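Local structure of peroxisomal acyl-coenzyme A oxidase 1 (Arabidopsis thaliana, 1W07) at residues B[323-328]-B[595-600]; B[337-342]-B[553-558]; B[300-305]-B[612-617]. The protein oxidises long- and medium-chain acyl-CoAs to 2-trans-enoyl-CoAs in plant peroxisomes, using FAD and molecular oxygen and releasing hydrogen peroxide. The protein carries 1 engineered substitution. All coordinates share one frame; numbering follows the deposited sequence.

In the fold
Followed from the N terminus, 300-305 comes first of the segments concerned, on helix 278-309, then the FAD-contacting loop with 323-328, then helix 328-363 with 337-342. The C-terminal region returns to these in reverse order: 553-558 meets 337-342 in interaction 2, 595-600 meets 323-328 in interaction 1, and 612-617 meets 300-305 in interaction 3. The three closures are therefore concentric, interaction 2 innermost and interaction 3 outermost, and none cross. Together they tie the C-terminal region to helices 278-309 and 328-363 and the loop between them. The contacts also touch one another: Val596 packs on Ile558, Ala600 on Thr304, and Leu338 on Val300.

Interaction 1: B[323-328]-B[595-600]; sequences QVIDYK and QVRPNA. With FAD (flavin-adenine dinucleotide), chain C.
Gln323 opens the contact, its OE1 lying 3.4 Å from Arg597 NH2 and near the guanidinium plane, with the amide turned almost perpendicular to that plane; its NE2 is held elsewhere, by Ala308 O and Glu10. Val324 turns the other way, bringing CG1 to 3.2 Å from O4B of the FAD ribose. Ile325 faces the C-terminal segment again: CG2 sits over one face of the Arg597 guanidinium, toward its rim, while CG1, anti to the backbone N (chi1 -165°), carries CD1 to 3.8 Å from Ala600 CB. The short 3-10 turn 324-326 thus serves two sides, cofactor and C-terminal helical region, in the loop leading into helix 328-363 of the acyl-CoA oxidase C-alpha1 domain. Asp326 supplies the charge. Its OD1 alone is gripped side-on by two nitrogens of Arg597, NE at 2.7 Å and NH2 at 2.9 Å, both bonds lying close to the guanidinium plane, although the carboxylate is turned 39° from it. Arg597 NH1 has a second anionic partner in Glu10. Tyr327, the N-cap residue of helix 328-363, lays one ring face over the FAD adenine, CE1 being 3.4 Å from C6A, and its hydroxyl bonds to Gln312 O.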
loop_
_atom_site.group_PDB
_atom_site.type_symbol
_atom_site.label_atom_id
_atom_site.label_comp_id
_atom_site.label_asym_id
_atom_site.label_seq_id
_atom_site.Cartn_x
_atom_site.Cartn_y
_atom_site.Cartn_z
ATOM N N GLN B 323 -13.475 22.637 0.261
ATOM C CA GLN B 323 -12.602 21.763 -0.520
ATOM C C GLN B 323 -11.754 20.977 0.487
ATOM O O GLN B 323 -11.192 21.563 1.425
ATOM C CB GLN B 323 -11.709 22.608 -1.418
ATOM C CG GLN B 323 -12.468 23.351 -2.505
ATOM C CD GLN B 323 -11.658 24.490 -3.073
ATOM O OE1 GLN B 323 -11.582 25.561 -2.475
ATOM N NE2 GLN B 323 -11.021 24.259 -4.214
ATOM N N VAL B 324 -11.645 19.661 0.313
ATOM C CA VAL B 324 -10.885 18.878 1.274
ATOM C C VAL B 324 -9.443 19.317 1.365
ATOM O O VAL B 324 -8.817 19.177 2.416
ATOM C CB VAL B 324 -10.964 17.342 0.997
ATOM C CG1 VAL B 324 -12.412 16.885 1.145
ATOM C CG2 VAL B 324 -10.393 17.002 -0.374
ATOM N N ILE B 325 -8.921 19.891 0.284
ATOM C CA ILE B 325 -7.539 20.350 0.285
ATOM C C ILE B 325 -7.305 21.499 1.277
ATOM O O ILE B 325 -6.157 21.852 1.557
ATOM C CB ILE B 325 -7.095 20.781 -1.122
ATOM C CG1 ILE B 325 -5.567 20.893 -1.168
ATOM C CG2 ILE B 325 -7.739 22.111 -1.502
ATOM C CD1 ILE B 325 -5.004 21.079 -2.584
ATOM N N ASP B 326 -8.391 22.073 1.800
ATOM C CA ASP B 326 -8.329 23.164 2.787
ATOM C C ASP B 326 -8.085 22.616 4.213
ATOM O O ASP B 326 -7.732 23.366 5.114
ATOM C CB ASP B 326 -9.651 23.945 2.828
ATOM C CG ASP B 326 -9.801 24.965 1.704
ATOM O OD1 ASP B 326 -8.989 24.975 0.753
ATOM O OD2 ASP B 326 -10.766 25.760 1.785
ATOM N N TYR B 327 -8.308 21.321 4.422
ATOM C CA TYR B 327 -8.141 20.712 5.745
ATOM C C TYR B 327 -6.678 20.407 6.045
ATOM O O TYR B 327 -5.983 19.813 5.221
ATOM C CB TYR B 327 -8.972 19.426 5.838
ATOM C CG TYR B 327 -10.476 19.650 5.764
ATOM C CD1 TYR B 327 -11.287 18.816 4.989
ATOM C CD2 TYR B 327 -11.088 20.686 6.476
ATOM C CE1 TYR B 327 -12.666 19.011 4.920
ATOM C CE2 TYR B 327 -12.466 20.886 6.415
ATOM C CZ TYR B 327 -13.249 20.048 5.631
ATOM O OH TYR B 327 -14.601 20.291 5.517
ATOM N N LYS B 328 -6.209 20.811 7.227
ATOM C CA LYS B 328 -4.821 20.602 7.626
ATOM C C LYS B 328 -4.359 19.144 7.595
ATOM O O LYS B 328 -3.199 18.878 7.311
ATOM C CB LYS B 328 -4.566 21.245 9.002
ATOM C CG LYS B 328 -4.272 22.745 8.910
ATOM C CD LYS B 328 -2.945 22.980 8.190
ATOM C CE LYS B 328 -2.647 24.458 7.891
ATOM N NZ LYS B 328 -3.445 25.057 6.777
ATOM N N GLN B 595 0.858 28.409 3.344
ATOM C CA GLN B 595 1.466 29.173 2.266
ATOM C C GLN B 595 1.440 28.410 0.945
ATOM O O GLN B 595 1.271 28.998 -0.125
ATOM C CB GLN B 595 2.909 29.533 2.619
ATOM C CG GLN B 595 3.008 30.584 3.702
ATOM C CD GLN B 595 4.414 30.771 4.222
ATOM O OE1 GLN B 595 5.330 31.091 3.469
ATOM N NE2 GLN B 595 4.591 30.572 5.522
ATOM N N VAL B 596 1.595 27.093 1.010
ATOM C CA VAL B 596 1.603 26.278 -0.199
ATOM C C VAL B 596 0.209 26.019 -0.745
ATOM O O VAL B 596 0.035 25.839 -1.954
ATOM C CB VAL B 596 2.334 24.937 0.061
ATOM C CG1 VAL B 596 2.074 23.938 -1.078
ATOM C CG2 VAL B 596 3.815 25.214 0.193
ATOM N N ARG B 597 -0.781 26.010 0.144
ATOM C CA ARG B 597 -2.175 25.754 -0.234
ATOM C C ARG B 597 -2.664 26.409 -1.524
ATOM O O ARG B 597 -3.198 25.730 -2.405
ATOM C CB ARG B 597 -3.106 26.148 0.917
ATOM C CG ARG B 597 -4.597 26.302 0.533
ATOM C CD ARG B 597 -5.199 25.021 -0.003
ATOM N NE ARG B 597 -6.586 25.231 -0.430
ATOM C CZ ARG B 597 -6.952 25.521 -1.674
ATOM N NH1 ARG B 597 -6.039 25.628 -2.635
ATOM N NH2 ARG B 597 -8.232 25.693 -1.957
ATOM N N PRO B 598 -2.506 27.744 -1.647
ATOM C CA PRO B 598 -2.961 28.427 -2.857
ATOM C C PRO B 598 -2.133 28.105 -4.093
ATOM O O PRO B 598 -2.577 28.306 -5.230
ATOM C CB PRO B 598 -2.923 29.905 -2.457
ATOM C CG PRO B 598 -1.769 29.961 -1.486
ATOM C CD PRO B 598 -1.966 28.704 -0.662
ATOM N N ASN B 599 -0.935 27.579 -3.861
ATOM C CA ASN B 599 -0.033 27.213 -4.943
ATOM C C ASN B 599 -0.099 25.746 -5.336
ATOM O O ASN B 599 0.470 25.367 -6.353
ATOM C CB ASN B 599 1.404 27.543 -4.536
ATOM C CG ASN B 599 1.606 29.015 -4.324
ATOM O OD1 ASN B 599 1.683 29.780 -5.281
ATOM N ND2 ASN B 599 1.669 29.427 -3.066
ATOM N N ALA B 600 -0.810 24.933 -4.550
ATOM C CA ALA B 600 -0.881 23.478 -4.768
ATOM C C ALA B 600 -1.177 23.023 -6.188
ATOM O O ALA B 600 -0.359 22.331 -6.802
ATOM C CB ALA B 600 -1.887 22.819 -3.799
HETATM P PA FAD C . -14.494 11.909 1.672
HETATM O O1A FAD C . -15.239 11.995 2.948
HETATM O O2A FAD C . -14.945 12.731 0.526
HETATM O O5B FAD C . -12.940 12.199 1.972
HETATM C C5B FAD C . -11.994 12.393 0.916
HETATM C C4B FAD C . -10.701 12.988 1.481
HETATM O O4B FAD C . -11.079 14.169 2.219
HETATM C C3B FAD C . -10.060 12.035 2.494
HETATM O O3B FAD C . -8.657 12.301 2.584
HETATM C C2B FAD C . -10.768 12.428 3.788
HETATM O O2B FAD C . -9.931 12.122 4.907
HETATM C C1B FAD C . -10.786 13.948 3.609
HETATM N N9A FAD C . -11.826 14.575 4.453
HETATM C C8A FAD C . -13.139 14.554 4.219
HETATM N N7A FAD C . -13.776 15.235 5.167
HETATM C C5A FAD C . -12.860 15.705 6.010
HETATM C C6A FAD C . -12.934 16.475 7.163
HETATM N N6A FAD C . -14.104 16.923 7.605
HETATM N N1A FAD C . -11.745 16.806 7.825
HETATM C C2A FAD C . -10.520 16.360 7.312
HETATM N N3A FAD C . -10.491 15.624 6.213
HETATM C C4A FAD C . -11.616 15.290 5.560
HETATM N N1 FAD C . -21.964 3.271 0.525
HETATM C C2 FAD C . -23.290 2.841 0.656
HETATM O O2 FAD C . -24.187 3.660 0.835
HETATM N N3 FAD C . -23.578 1.475 0.532
HETATM C C4 FAD C . -22.554 0.557 0.265
HETATM O O4 FAD C . -22.818 -0.638 0.151
HETATM C C4X FAD C . -21.241 0.994 0.134
HETATM N N5 FAD C . -20.220 0.093 -0.196
HETATM C C5X FAD C . -18.899 0.529 -0.364
HETATM C C6 FAD C . -17.923 -0.350 -0.823
HETATM C C7 FAD C . -16.650 0.123 -1.137
HETATM C C7M FAD C . -15.609 -0.856 -1.686
HETATM C C8 FAD C . -16.350 1.477 -0.980
HETATM C C8M FAD C . -14.976 2.040 -1.360
HETATM C C9 FAD C . -17.325 2.347 -0.503
HETATM C C9A FAD C . -18.602 1.882 -0.194
HETATM N N10 FAD C . -19.612 2.774 0.189
HETATM C C10 FAD C . -20.944 2.346 0.270
HETATM C "C1'" FAD C . -19.304 4.205 0.428
HETATM C "C2'" FAD C . -18.600 4.332 1.785
HETATM O "O2'" FAD C . -19.389 3.691 2.793
HETATM C "C3'" FAD C . -18.314 5.771 2.224
HETATM O "O3'" FAD C . -19.531 6.523 2.254
HETATM C "C4'" FAD C . -17.310 6.476 1.309
HETATM O "O4'" FAD C . -16.240 5.603 0.943
HETATM C "C5'" FAD C . -16.740 7.704 2.018
HETATM O "O5'" FAD C . -15.634 8.213 1.274
HETATM P P FAD C . -15.712 9.643 0.544
HETATM O O1P FAD C . -15.467 9.415 -0.897
HETATM O O2P FAD C . -16.957 10.329 0.955
HETATM O O3P FAD C . -14.433 10.376 1.189
#

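Interaction 2: B[337-342]-B[553-558]; sequences LLASAY and NNLCYI
Leu555 and Ala339 mark the point where segments 337-342 and 553-558, on helices 328-363 and 548-566, come together, their CA atoms 4.7 Å apart. The segment axes approach to 8.4 Å at a crossing angle of -106°, so the helices meet nearly at right angles and share a short, compact interface. Its tight part is built on the small Ala339 side chain, which lets the backbones draw near: its CB touches the carbonyl O of Leu555 at 3.4 Å and the CG2 branch of Ile558 at 3.7 Å. Ile558 presents that branch because CG2 stands anti to its own backbone N, with CG1 directed elsewhere.

Leu555 spreads its two methyl groups over different partners. CD1 rests on one face of the Tyr342 ring in a CH-pi contact, 3.9 Å from the centroid and 21° off the ring normal. CD2 goes the other way, lying over Ala339 CA and reaching Leu338 CG at 4.1 Å. Replacing Leu555 with an alanine would probably open a gap between the helices, leaving the face of Tyr342 without its methyl partner and Leu338 without support from this side.

The looser part is this Leu338 flank, where the CD2 methyl comes against a branch carbon and only a small area of Leu338 is buried; all five touching residues are buried, so the contrast is between close and looser packing rather than with a solvent side. No hydrogen bond crosses between the segments. The Tyr342 hydroxyl is bonded to Leu603 O, and its ring meets Trp25 edge-to-face. Within this all-helical C-terminal half of the subunit, helix 516-538 closes over Tyr342 and Leu555 through Phe535, while helix 579-596 packs against Ile558 through Leu592 and Val596.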
loop_
_atom_site.group_PDB
_atom_site.type_symbol
_atom_site.label_atom_id
_atom_site.label_comp_id
_atom_site.label_asym_id
_atom_site.label_seq_id
_atom_site.Cartn_x
_atom_site.Cartn_y
_atom_site.Cartn_z
ATOM N N LEU B 337 4.231 14.921 0.436
ATOM C CA LEU B 337 4.488 14.105 -0.764
ATOM C C LEU B 337 4.797 14.986 -1.978
ATOM O O LEU B 337 5.604 14.625 -2.850
ATOM C CB LEU B 337 3.286 13.217 -1.061
ATOM C CG LEU B 337 2.917 12.210 0.049
ATOM C CD1 LEU B 337 1.758 11.371 -0.442
ATOM C CD2 LEU B 337 4.120 11.336 0.400
ATOM N N LEU B 338 4.145 16.138 -2.046
ATOM C CA LEU B 338 4.407 17.087 -3.121
ATOM C C LEU B 338 5.835 17.577 -2.914
ATOM O O LEU B 338 6.620 17.638 -3.847
ATOM C CB LEU B 338 3.421 18.252 -3.034
ATOM C CG LEU B 338 3.733 19.481 -3.890
ATOM C CD1 LEU B 338 3.793 19.114 -5.376
ATOM C CD2 LEU B 338 2.659 20.525 -3.622
ATOM N N ALA B 339 6.185 17.914 -1.681
ATOM C CA ALA B 339 7.548 18.376 -1.395
ATOM C C ALA B 339 8.588 17.289 -1.732
ATOM O O ALA B 339 9.664 17.595 -2.266
ATOM C CB ALA B 339 7.677 18.779 0.075
ATOM N N SER B 340 8.259 16.029 -1.423
ATOM C CA SER B 340 9.144 14.885 -1.681
ATOM C C SER B 340 9.338 14.650 -3.172
ATOM O O SER B 340 10.405 14.209 -3.601
ATOM C CB SER B 340 8.590 13.598 -1.049
ATOM O OG SER B 340 8.556 13.645 0.372
ATOM N N ALA B 341 8.303 14.912 -3.962
ATOM C CA ALA B 341 8.425 14.740 -5.406
ATOM C C ALA B 341 9.535 15.665 -5.907
ATOM O O ALA B 341 10.432 15.226 -6.620
ATOM C CB ALA B 341 7.096 15.066 -6.100
ATOM N N TYR B 342 9.491 16.942 -5.533
ATOM C CA TYR B 342 10.545 17.861 -5.970
ATOM C C TYR B 342 11.889 17.487 -5.331
ATOM O O TYR B 342 12.936 17.528 -5.975
ATOM C CB TYR B 342 10.179 19.300 -5.617
ATOM C CG TYR B 342 9.175 19.934 -6.568
ATOM C CD1 TYR B 342 7.827 19.575 -6.538
ATOM C CD2 TYR B 342 9.575 20.892 -7.496
ATOM C CE1 TYR B 342 6.897 20.164 -7.406
ATOM C CE2 TYR B 342 8.668 21.483 -8.375
ATOM C CZ TYR B 342 7.327 21.117 -8.325
ATOM O OH TYR B 342 6.420 21.701 -9.178
ATOM N N ASN B 553 11.428 26.958 -2.027
ATOM C CA ASN B 553 11.925 27.145 -0.667
ATOM C C ASN B 553 10.884 26.591 0.300
ATOM O O ASN B 553 11.220 25.891 1.259
ATOM C CB ASN B 553 12.171 28.630 -0.388
ATOM C CG ASN B 553 12.882 28.860 0.927
ATOM O OD1 ASN B 553 14.110 28.826 1.002
ATOM N ND2 ASN B 553 12.109 29.070 1.982
ATOM N N ASN B 554 9.617 26.897 0.044
ATOM C CA ASN B 554 8.537 26.387 0.893
ATOM C C ASN B 554 8.578 24.858 0.940
ATOM O O ASN B 554 8.553 24.263 2.007
ATOM C CB ASN B 554 7.155 26.835 0.365
ATOM C CG ASN B 554 6.874 28.323 0.573
ATOM O OD1 ASN B 554 7.344 28.933 1.537
ATOM N ND2 ASN B 554 6.062 28.897 -0.311
ATOM N N LEU B 555 8.628 24.226 -0.230
ATOM C CA LEU B 555 8.653 22.771 -0.310
ATOM C C LEU B 555 9.910 22.201 0.349
ATOM O O LEU B 555 9.846 21.196 1.060
ATOM C CB LEU B 555 8.572 22.318 -1.774
ATOM C CG LEU B 555 7.294 22.689 -2.540
ATOM C CD1 LEU B 555 7.400 22.230 -4.009
ATOM C CD2 LEU B 555 6.090 22.055 -1.832
ATOM N N CYS B 556 11.050 22.852 0.127
ATOM C CA CYS B 556 12.302 22.398 0.714
ATOM C C CYS B 556 12.183 22.247 2.214
ATOM O O CYS B 556 12.563 21.212 2.762
ATOM C CB CYS B 556 13.445 23.373 0.404
ATOM S SG CYS B 556 15.029 22.981 1.207
ATOM N N TYR B 557 11.664 23.270 2.894
ATOM C CA TYR B 557 11.558 23.185 4.341
ATOM C C TYR B 557 10.388 22.361 4.846
ATOM O O TYR B 557 10.399 21.908 5.994
ATOM C CB TYR B 557 11.597 24.586 4.966
ATOM C CG TYR B 557 12.959 25.206 4.799
ATOM C CD1 TYR B 557 13.260 25.978 3.675
ATOM C CD2 TYR B 557 13.992 24.917 5.694
ATOM C CE1 TYR B 557 14.557 26.433 3.443
ATOM C CE2 TYR B 557 15.291 25.372 5.465
ATOM C CZ TYR B 557 15.568 26.119 4.344
ATOM O OH TYR B 557 16.871 26.495 4.103
ATOM N N ILE B 558 9.383 22.160 3.996
ATOM C CA ILE B 558 8.252 21.303 4.345
ATOM C C ILE B 558 8.812 19.878 4.405
ATOM O O ILE B 558 8.517 19.126 5.329
ATOM C CB ILE B 558 7.127 21.323 3.261
ATOM C CG1 ILE B 558 6.237 22.557 3.440
ATOM C CG2 ILE B 558 6.303 20.014 3.333
ATOM C CD1 ILE B 558 5.148 22.691 2.379
#

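Interaction 3: B[300-305]-B[612-617]; sequences VCIATR and HYLNSV
Leu614, the last residue of the short helix 611-614, drives its forked end against helix 278-309. Its CD1 branch meets Cys301 SG at 3.6 Å and Arg305 NH2 at 3.4 Å, whereas CD2 lies alongside Ile302, 4.0 Å from CG1. Cys301 SG, anti to its backbone N (chi1 178°), lies over the centre of the Arg305 guanidinium, and Leu614 CD1 approaches the same group obliquely at NH2. Arg305 runs out extended, its NH1 making a salt bridge with Asp605 and its NH2 a hydrogen bond to Gly619 O, which would fix the guanidinium in place. After Leu614 the chain leaves the helix at Asn615, whose positive phi (47°) marks the turn; this is a helix end packed on a long helix of the C-alpha1 domain, here by van der Waals contacts with no hydrogen bond between the segments. Beyond the turn, Ser616 faces back to Ile302. Its OG sits 3.3 Å from Ile302 CG2, and its CB lies 3.7 Å from CD1 at the tip of the same side chain. The buried hydroxyl is satisfied outside the contact, by Ser408 O and Gly619 N.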
loop_
_atom_site.group_PDB
_atom_site.type_symbol
_atom_site.label_atom_id
_atom_site.label_comp_id
_atom_site.label_asym_id
_atom_site.label_seq_id
_atom_site.Cartn_x
_atom_site.Cartn_y
_atom_site.Cartn_z
ATOM N N VAL B 300 0.706 12.483 -6.784
ATOM C CA VAL B 300 0.452 13.769 -6.109
ATOM C C VAL B 300 -0.391 14.714 -6.995
ATOM O O VAL B 300 -1.249 15.447 -6.491
ATOM C CB VAL B 300 1.791 14.468 -5.737
ATOM C CG1 VAL B 300 1.552 15.932 -5.317
ATOM C CG2 VAL B 300 2.478 13.670 -4.608
ATOM N N CYS B 301 -0.145 14.701 -8.303
ATOM C CA CYS B 301 -0.900 15.549 -9.222
ATOM C C CYS B 301 -2.375 15.143 -9.146
ATOM O O CYS B 301 -3.260 15.989 -9.055
ATOM C CB CYS B 301 -0.373 15.353 -10.643
ATOM S SG CYS B 301 -1.228 16.283 -11.953
ATOM N N ILE B 302 -2.633 13.836 -9.150
ATOM C CA ILE B 302 -3.999 13.330 -9.097
ATOM C C ILE B 302 -4.683 13.689 -7.785
ATOM O O ILE B 302 -5.791 14.233 -7.775
ATOM C CB ILE B 302 -4.024 11.791 -9.311
ATOM C CG1 ILE B 302 -3.482 11.465 -10.716
ATOM C CG2 ILE B 302 -5.446 11.266 -9.156
ATOM C CD1 ILE B 302 -3.221 9.962 -10.987
ATOM N N ALA B 303 -4.027 13.386 -6.675
ATOM C CA ALA B 303 -4.613 13.664 -5.377
ATOM C C ALA B 303 -4.771 15.156 -5.139
ATOM O O ALA B 303 -5.779 15.582 -4.555
ATOM C CB ALA B 303 -3.770 13.015 -4.255
ATOM N N THR B 304 -3.818 15.969 -5.607
ATOM C CA THR B 304 -3.916 17.422 -5.418
ATOM C C THR B 304 -5.110 17.998 -6.183
ATOM O O THR B 304 -5.903 18.753 -5.623
ATOM C CB THR B 304 -2.591 18.159 -5.844
ATOM O OG1 THR B 304 -1.506 17.704 -5.029
ATOM C CG2 THR B 304 -2.727 19.661 -5.647
ATOM N N ARG B 305 -5.259 17.642 -7.456
ATOM C CA ARG B 305 -6.385 18.164 -8.220
ATOM C C ARG B 305 -7.704 17.667 -7.644
ATOM O O ARG B 305 -8.628 18.455 -7.425
ATOM C CB ARG B 305 -6.252 17.770 -9.698
ATOM C CG ARG B 305 -5.087 18.453 -10.412
ATOM C CD ARG B 305 -4.974 17.986 -11.853
ATOM N NE ARG B 305 -3.975 18.748 -12.594
ATOM C CZ ARG B 305 -3.462 18.381 -13.759
ATOM N NH1 ARG B 305 -2.557 19.146 -14.352
ATOM N NH2 ARG B 305 -3.845 17.247 -14.325
ATOM N N HIS B 612 -3.916 11.960 -20.981
ATOM C CA HIS B 612 -3.668 10.624 -21.504
ATOM C C HIS B 612 -2.630 9.902 -20.649
ATOM O O HIS B 612 -2.808 8.732 -20.314
ATOM C CB HIS B 612 -3.184 10.691 -22.958
ATOM C CG HIS B 612 -2.749 9.372 -23.515
ATOM N ND1 HIS B 612 -1.496 8.848 -23.288
ATOM C CD2 HIS B 612 -3.406 8.462 -24.273
ATOM C CE1 HIS B 612 -1.398 7.672 -23.883
ATOM N NE2 HIS B 612 -2.544 7.413 -24.486
ATOM N N TYR B 613 -1.555 10.602 -20.288
ATOM C CA TYR B 613 -0.493 9.991 -19.485
ATOM C C TYR B 613 -0.958 9.711 -18.056
ATOM O O TYR B 613 -0.698 8.636 -17.504
ATOM C CB TYR B 613 0.735 10.893 -19.445
ATOM C CG TYR B 613 1.914 10.279 -18.723
ATOM C CD1 TYR B 613 2.534 9.129 -19.215
ATOM C CD2 TYR B 613 2.408 10.846 -17.549
ATOM C CE1 TYR B 613 3.618 8.566 -18.559
ATOM C CE2 TYR B 613 3.484 10.295 -16.889
ATOM C CZ TYR B 613 4.088 9.162 -17.396
ATOM O OH TYR B 613 5.190 8.673 -16.756
ATOM N N LEU B 614 -1.642 10.684 -17.460
ATOM C CA LEU B 614 -2.143 10.539 -16.100
ATOM C C LEU B 614 -3.179 9.440 -16.017
ATOM O O LEU B 614 -3.271 8.752 -14.997
ATOM C CB LEU B 614 -2.757 11.850 -15.595
ATOM C CG LEU B 614 -1.839 12.884 -14.924
ATOM C CD1 LEU B 614 -2.670 14.058 -14.409
ATOM C CD2 LEU B 614 -1.089 12.230 -13.776
ATOM N N ASN B 615 -3.974 9.305 -17.079
ATOM C CA ASN B 615 -5.013 8.273 -17.159
ATOM C C ASN B 615 -5.837 8.243 -15.876
ATOM O O ASN B 615 -6.032 7.184 -15.284
ATOM C CB ASN B 615 -4.345 6.917 -17.380
ATOM C CG ASN B 615 -5.315 5.857 -17.842
ATOM O OD1 ASN B 615 -6.132 6.097 -18.731
ATOM N ND2 ASN B 615 -5.211 4.667 -17.267
ATOM N N SER B 616 -6.324 9.415 -15.475
ATOM C CA SER B 616 -7.072 9.567 -14.237
ATOM C C SER B 616 -8.269 10.476 -14.357
ATOM O O SER B 616 -8.150 11.625 -14.779
ATOM C CB SER B 616 -6.160 10.143 -13.158
ATOM O OG SER B 616 -6.900 10.474 -11.995
ATOM N N VAL B 617 -9.415 9.962 -13.949
ATOM C CA VAL B 617 -10.638 10.735 -13.998
ATOM C C VAL B 617 -10.639 11.741 -12.842
ATOM O O VAL B 617 -11.089 12.871 -12.994
ATOM C CB VAL B 617 -11.882 9.811 -13.878
ATOM C CG1 VAL B 617 -13.133 10.665 -13.741
ATOM C CG2 VAL B 617 -11.977 8.879 -15.111
#